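Local coordinates for protein 3',5'-nucleoside bisphosphate phosphatase (Chromobacterium violaceum, PDB 2YB1) that hydrolyses 3',5'-bisphosphonucleosides to nucleoside 5'-phosphates and orthophosphate with the aid of manganese ions, at residues 101-104 with 105-108; 158-162 with 163-167. All blocks are in the same frame, centred on the assembly; numbering follows the deposited sequence.

Interaction 1. Residues 101-104 with 105-108. With AMP (adenosine monophosphate), chain E.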
ATOM      1  N   GLU A 101       2.773 -15.221 -13.354  1.00  7.35           N
ATOM      2  CA  GLU A 101       3.867 -15.514 -14.276  1.00  9.63           C
ATOM      3  C   GLU A 101       5.214 -15.021 -13.715  1.00  7.44           C
ATOM      4  O   GLU A 101       6.202 -15.753 -13.691  1.00  6.54           O
ATOM      5  CB  GLU A 101       3.561 -14.851 -15.623  1.00 13.00           C
ATOM      6  CG  GLU A 101       4.693 -14.825 -16.633  1.00 19.39           C
ATOM      7  CD  GLU A 101       4.315 -14.035 -17.892  1.00 26.08           C
ATOM      8  OE1 GLU A 101       3.782 -12.900 -17.763  1.00 27.33           O
ATOM      9  OE2 GLU A 101       4.559 -14.546 -19.010  1.00 27.63           O
ATOM     10  N   ARG A 102       5.242 -13.770 -13.266  1.00  4.87           N
ATOM     11  CA  ARG A 102       6.443 -13.193 -12.675  1.00  5.39           C
ATOM     12  C   ARG A 102       6.912 -14.003 -11.468  1.00  6.94           C
ATOM     13  O   ARG A 102       8.120 -14.199 -11.258  1.00  5.78           O
ATOM     14  CB  ARG A 102       6.151 -11.755 -12.257  1.00  2.22           C
ATOM     15  CG  ARG A 102       7.227 -11.043 -11.432  1.00  3.60           C
ATOM     16  CD  ARG A 102       6.684  -9.637 -11.109  1.00  6.55           C
ATOM     17  NE  ARG A 102       7.535  -8.803 -10.256  1.00  9.80           N
ATOM     18  CZ  ARG A 102       7.312  -8.579  -8.962  1.00  9.21           C
ATOM     19  NH1 ARG A 102       6.271  -9.149  -8.346  1.00  8.46           N
ATOM     20  NH2 ARG A 102       8.128  -7.775  -8.283  1.00  6.73           N
ATOM     21  N   ALA A 103       5.955 -14.465 -10.668  1.00  6.68           N
ATOM     22  CA  ALA A 103       6.274 -15.251  -9.475  1.00  8.01           C
ATOM     23  C   ALA A 103       6.898 -16.609  -9.795  1.00  6.96           C
ATOM     24  O   ALA A 103       7.819 -17.044  -9.110  1.00  6.95           O
ATOM     25  CB  ALA A 103       5.032 -15.430  -8.591  1.00  7.87           C
ATOM     26  N   ARG A 104       6.388 -17.295 -10.814  1.00  5.55           N
ATOM     27  CA  ARG A 104       6.982 -18.575 -11.201  1.00  3.71           C
ATOM     28  C   ARG A 104       8.442 -18.367 -11.629  1.00  4.43           C
ATOM     29  O   ARG A 104       9.322 -19.174 -11.327  1.00  4.18           O
ATOM     30  CB  ARG A 104       6.167 -19.237 -12.317  1.00  2.56           C
ATOM     31  CG  ARG A 104       4.716 -19.516 -11.935  1.00  3.51           C
ATOM     32  CD  ARG A 104       3.990 -20.291 -13.038  1.00  4.62           C
ATOM     33  NE  ARG A 104       2.543 -20.272 -12.829  1.00  5.36           N
ATOM     34  CZ  ARG A 104       1.708 -19.429 -13.429  1.00  8.70           C
ATOM     35  NH1 ARG A 104       2.178 -18.524 -14.288  1.00  9.43           N
ATOM     36  NH2 ARG A 104       0.399 -19.483 -13.167  1.00  7.11           N
ATOM     37  N   GLN A 105       8.686 -17.264 -12.320  1.00  4.40           N
ATOM     38  CA  GLN A 105      10.022 -16.879 -12.754  1.00  3.77           C
ATOM     39  C   GLN A 105      10.938 -16.513 -11.568  1.00  5.74           C
ATOM     40  O   GLN A 105      12.120 -16.869 -11.552  1.00  6.78           O
ATOM     41  CB  GLN A 105       9.918 -15.720 -13.762  1.00  4.52           C
ATOM     42  CG  GLN A 105       9.256 -16.136 -15.083  1.00  6.47           C
ATOM     43  CD  GLN A 105       8.864 -14.965 -15.977  1.00  9.55           C
ATOM     44  OE1 GLN A 105       8.977 -13.804 -15.591  1.00  8.52           O
ATOM     45  NE2 GLN A 105       8.386 -15.277 -17.177  1.00 10.46           N
ATOM     46  N   MET A 106      10.390 -15.812 -10.577  1.00  6.96           N
ATOM     47  CA  MET A 106      11.145 -15.489  -9.367  1.00  6.51           C
ATOM     48  C   MET A 106      11.594 -16.778  -8.684  1.00  6.55           C
ATOM     49  O   MET A 106      12.739 -16.895  -8.234  1.00  5.20           O
ATOM     50  CB  MET A 106      10.309 -14.631  -8.404  1.00  6.27           C
ATOM     51  CG  MET A 106      10.005 -13.201  -8.910  1.00  4.01           C
ATOM     52  SD  MET A 106       9.207 -12.187  -7.626  1.00 17.35           S
ATOM     53  CE  MET A 106       7.513 -12.725  -7.706  1.00 18.21           C
ATOM     54  N   GLY A 107      10.694 -17.756  -8.627  1.00  7.22           N
ATOM     55  CA  GLY A 107      11.016 -19.038  -8.029  1.00  5.52           C
ATOM     56  C   GLY A 107      12.151 -19.718  -8.773  1.00  6.90           C
ATOM     57  O   GLY A 107      13.091 -20.220  -8.160  1.00  5.82           O
ATOM     58  N   ALA A 108      12.055 -19.738 -10.101  1.00  7.69           N
ATOM     59  CA  ALA A 108      13.063 -20.367 -10.952  1.00  6.35           C
ATOM     60  C   ALA A 108      14.409 -19.642 -10.875  1.00  7.10           C
ATOM     61  O   ALA A 108      15.468 -20.267 -10.897  1.00  5.55           O
ATOM     62  CB  ALA A 108      12.565 -20.447 -12.391  1.00  5.30           C
TER
HETATM   63  P   AMP E1292       5.739  -7.041  -5.292  1.00 11.62           P
HETATM   64  O1P AMP E1292       6.988  -6.479  -5.940  1.00 10.81           O
HETATM   65  O2P AMP E1292       4.619  -6.045  -5.502  1.00  9.68           O
HETATM   66  O3P AMP E1292       5.521  -8.463  -5.744  1.00 11.82           O
HETATM   67  O5' AMP E1292       6.167  -7.035  -3.757  1.00 12.93           O
HETATM   68  C5' AMP E1292       6.427  -5.816  -3.084  1.00 12.61           C
HETATM   69  C4' AMP E1292       6.162  -5.930  -1.606  1.00 11.74           C
HETATM   70  O4' AMP E1292       7.295  -6.554  -0.961  1.00 11.81           O
HETATM   71  C3' AMP E1292       5.995  -4.610  -0.865  1.00 11.92           C
HETATM   72  O3' AMP E1292       4.676  -4.092  -0.967  1.00 13.75           O
HETATM   73  C2' AMP E1292       6.403  -4.954   0.565  1.00  9.66           C
HETATM   74  O2' AMP E1292       5.314  -5.536   1.269  1.00  9.93           O
HETATM   75  C1' AMP E1292       7.467  -6.030   0.343  1.00 11.04           C
HETATM   76  N9  AMP E1292       8.830  -5.481   0.449  1.00 13.87           N
HETATM   77  C8  AMP E1292       9.538  -4.892  -0.539  1.00 15.04           C
HETATM   78  N7  AMP E1292      10.756  -4.490  -0.075  1.00 16.54           N
HETATM   79  C5  AMP E1292      10.826  -4.814   1.232  1.00 17.39           C
HETATM   80  C6  AMP E1292      11.822  -4.683   2.321  1.00 19.36           C
HETATM   81  N6  AMP E1292      13.022  -4.096   2.100  1.00 20.41           N
HETATM   82  N1  AMP E1292      11.489  -5.170   3.542  1.00 19.78           N
HETATM   83  C2  AMP E1292      10.298  -5.754   3.785  1.00 19.65           C
HETATM   84  N3  AMP E1292       9.346  -5.905   2.844  1.00 17.34           N
HETATM   85  C4  AMP E1292       9.553  -5.467   1.574  1.00 15.57           C
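The guanidinium of Arg-102 has the sulfur of Met-106 over one face, SD standing 4.2 Å above the plane and over its centre, while the edge of the guanidinium meets the phosphate of AMP. NH1 gives a nearly straight hydrogen bond to O3P of AMP (2.8 Å, 168° at the hydrogen), with O3P in the guanidinium plane; NH2 makes a second, more bent hydrogen bond to O1P of AMP at 2.9 Å. A planar group with two parallel donors suits two phosphate oxygens, and the thioether covers it without competing for its hydrogens. CG of Arg-102 lies anti to the backbone N and the chain runs extended to NE, which carries the charge from the helix to the ligand. Arg-102 and Met-106 lie one turn apart on helix 99-112 of this PHP-family phosphatase, and Met-106 N donates to Arg-102 O at 2.9 Å. A bend at chi3 (-80°) turns the methionine methyl back over Ala-103, CE lying 3.3 Å from its CA and 3.8 Å from its CB; the small alanine lets it come that close. Elsewhere on the helix Glu-101 and Gln-105 run side by side, CG of Glu-101 lying 3.8 Å from NE2 of Gln-105. Arg-134, Arg-99 and Thr-135 also bind the nucleotide.

Interaction 2. Residues 158-162 with 163-167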
ATOM      1  N   LEU A 158      15.553 -10.782  -4.149  1.00 11.40           N
ATOM      2  CA  LEU A 158      14.265 -10.150  -4.411  1.00 12.13           C
ATOM      3  C   LEU A 158      14.393  -8.645  -4.592  1.00 13.29           C
ATOM      4  O   LEU A 158      13.422  -7.917  -4.431  1.00 15.54           O
ATOM      5  CB  LEU A 158      13.290 -10.449  -3.268  1.00 10.31           C
ATOM      6  CG  LEU A 158      13.059 -11.943  -3.002  1.00 10.41           C
ATOM      7  CD1 LEU A 158      12.134 -12.146  -1.783  1.00 10.65           C
ATOM      8  CD2 LEU A 158      12.472 -12.595  -4.241  1.00  7.89           C
ATOM      9  N   THR A 159      15.593  -8.194  -4.945  1.00 11.94           N
ATOM     10  CA  THR A 159      15.829  -6.799  -5.301  1.00 13.58           C
ATOM     11  C   THR A 159      16.737  -6.763  -6.532  1.00 13.76           C
ATOM     12  O   THR A 159      17.458  -7.734  -6.793  1.00 12.69           O
ATOM     13  CB  THR A 159      16.492  -6.023  -4.145  1.00 15.51           C
ATOM     14  OG1 THR A 159      17.649  -6.737  -3.691  1.00 17.42           O
ATOM     15  CG2 THR A 159      15.523  -5.858  -2.982  1.00 17.08           C
ATOM     16  N   PRO A 160      16.728  -5.641  -7.278  1.00 14.88           N
ATOM     17  CA  PRO A 160      17.479  -5.567  -8.538  1.00 14.89           C
ATOM     18  C   PRO A 160      18.927  -6.026  -8.384  1.00 12.63           C
ATOM     19  O   PRO A 160      19.609  -5.632  -7.440  1.00 12.76           O
ATOM     20  CB  PRO A 160      17.426  -4.075  -8.888  1.00 15.89           C
ATOM     21  CG  PRO A 160      16.153  -3.596  -8.261  1.00 18.25           C
ATOM     22  CD  PRO A 160      16.001  -4.389  -6.989  1.00 16.60           C
ATOM     23  N   GLY A 161      19.377  -6.873  -9.304  1.00 11.04           N
ATOM     24  CA  GLY A 161      20.720  -7.417  -9.266  1.00  9.87           C
ATOM     25  C   GLY A 161      20.890  -8.660  -8.414  1.00 10.95           C
ATOM     26  O   GLY A 161      21.963  -9.252  -8.411  1.00 10.45           O
ATOM     27  N   LYS A 162      19.845  -9.058  -7.684  1.00 12.65           N
ATOM     28  CA  LYS A 162      19.930 -10.226  -6.797  1.00 11.86           C
ATOM     29  C   LYS A 162      18.980 -11.320  -7.264  1.00 10.97           C
ATOM     30  O   LYS A 162      17.959 -11.036  -7.884  1.00 10.40           O
ATOM     31  CB  LYS A 162      19.579  -9.855  -5.348  1.00 14.81           C
ATOM     32  CG  LYS A 162      20.320  -8.661  -4.762  1.00 17.67           C
ATOM     33  CD  LYS A 162      21.726  -9.019  -4.355  1.00 22.69           C
ATOM     34  CE  LYS A 162      22.449  -7.800  -3.793  1.00 27.72           C
ATOM     35  NZ  LYS A 162      23.921  -8.031  -3.714  1.00 31.68           N
ATOM     36  N   PRO A 163      19.309 -12.579  -6.954  1.00 11.46           N
ATOM     37  CA  PRO A 163      18.446 -13.698  -7.345  1.00 11.69           C
ATOM     38  C   PRO A 163      17.013 -13.504  -6.850  1.00 10.43           C
ATOM     39  O   PRO A 163      16.775 -12.986  -5.748  1.00  9.22           O
ATOM     40  CB  PRO A 163      19.110 -14.906  -6.670  1.00 11.27           C
ATOM     41  CG  PRO A 163      20.571 -14.512  -6.578  1.00 10.66           C
ATOM     42  CD  PRO A 163      20.542 -13.034  -6.279  1.00 12.65           C
ATOM     43  N   GLY A 164      16.055 -13.889  -7.681  1.00  8.10           N
ATOM     44  CA  GLY A 164      14.661 -13.798  -7.298  1.00 10.53           C
ATOM     45  C   GLY A 164      13.967 -12.532  -7.770  1.00 12.40           C
ATOM     46  O   GLY A 164      12.741 -12.466  -7.735  1.00 13.18           O
ATOM     47  N   TYR A 165      14.736 -11.524  -8.184  1.00 10.41           N
ATOM     48  CA  TYR A 165      14.140 -10.300  -8.715  1.00  9.24           C
ATOM     49  C   TYR A 165      13.906 -10.391 -10.221  1.00  8.06           C
ATOM     50  O   TYR A 165      14.790 -10.773 -10.986  1.00  8.13           O
ATOM     51  CB  TYR A 165      14.981  -9.058  -8.391  1.00 12.16           C
ATOM     52  CG  TYR A 165      14.268  -7.776  -8.757  1.00 13.05           C
ATOM     53  CD1 TYR A 165      13.284  -7.249  -7.927  1.00 15.67           C
ATOM     54  CD2 TYR A 165      14.546  -7.112  -9.949  1.00 13.34           C
ATOM     55  CE1 TYR A 165      12.612  -6.071  -8.260  1.00 18.28           C
ATOM     56  CE2 TYR A 165      13.879  -5.934 -10.291  1.00 16.67           C
ATOM     57  CZ  TYR A 165      12.918  -5.424  -9.439  1.00 19.64           C
ATOM     58  OH  TYR A 165      12.250  -4.265  -9.767  1.00 24.87           O
ATOM     59  N   VAL A 166      12.692 -10.069 -10.638  1.00  9.11           N
ATOM     60  CA  VAL A 166      12.333 -10.084 -12.047  1.00 10.78           C
ATOM     61  C   VAL A 166      11.722  -8.718 -12.345  1.00  9.65           C
ATOM     62  O   VAL A 166      10.701  -8.360 -11.773  1.00  8.38           O
ATOM     63  CB  VAL A 166      11.318 -11.218 -12.358  1.00  5.94           C
ATOM     64  CG1 VAL A 166      10.851 -11.154 -13.821  1.00  5.10           C
ATOM     65  CG2 VAL A 166      11.925 -12.595 -12.029  1.00  5.49           C
ATOM     66  N   SER A 167      12.377  -7.931 -13.192  1.00 10.47           N
ATOM     67  CA  SER A 167      11.859  -6.604 -13.505  1.00 13.56           C
ATOM     68  C   SER A 167      10.486  -6.750 -14.131  1.00 10.70           C
ATOM     69  O   SER A 167      10.212  -7.730 -14.831  1.00 10.03           O
ATOM     70  CB  SER A 167      12.798  -5.856 -14.456  1.00 18.95           C
ATOM     71  OG  SER A 167      14.092  -5.760 -13.888  1.00 23.46           O
TER
HETATM   72  O   HOH W   1      17.503 -11.203 -10.885  1.00 15.98           O
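Pro-160 lies over one face of the Tyr-165 ring in a CH-pi contact: its CD stands 3.9 Å from the ring centroid and only 6° off the normal, while CG of Pro-160 rests 3.8 Å from CE2 of Tyr-165. With chi1 at -171° the tyrosine ring swings away from its own N, beside its carbonyl carbon, and comes to lie against Pro-160; proline offers C-H groups on CD, next to the amide nitrogen, that suit the pi face. At the ring edge, near its plane, lies the carbonyl O of Leu-158, 3.6 Å from CD1 of Tyr-165.

Backbone hydrogen bonds shape the loop into two type II beta turns, Thr-159 to Lys-162 and Lys-162 to Tyr-165. Lys-162 N donates to Thr-159 O in the first, and Tyr-165 N to Lys-162 O at 3.3 Å in the second; Leu-158 N bonds to Pro-163 O at 3.0 Å across the loop. Each turn has proline then glycine at its centre, proline suiting the first corner and glycine the positive phi of the second; at Gly-164 a CB would also clash with CD2 of Leu-158. A water donates to both Lys-162 O and Tyr-165 O.

CD2 of Leu-158 rests in van der Waals contact with the carbonyl O of Gly-164 (3.5 Å). Leu-158 O also accepts a hydrogen bond from Arg-134, a substrate-binding residue, so a loop shaped chiefly by main-chain bonds and a proline-aromatic contact lends a carbonyl to the second shell of the nucleotide site.

From the N terminus, interaction 1 comes first, within helix 99-112, and it closes no loop beyond the helical turns. The chain then passes through helices 118-123, 134-143 and 150-156 before interaction 2 folds residues 158-167 back on themselves, ahead of helix 173-182. The two follow in series, neither nesting nor crossing. In space their centres are about 11 Å apart and they touch: Met-106 CG packs 3.1 Å from Gly-164 O and 3.7 Å from Val-166 CG2. The loop thus lies against helix 99-112, and both contacts also reach helix 134-143, with Arg-134 touching the side chains of Arg-102, Met-106 and Tyr-165.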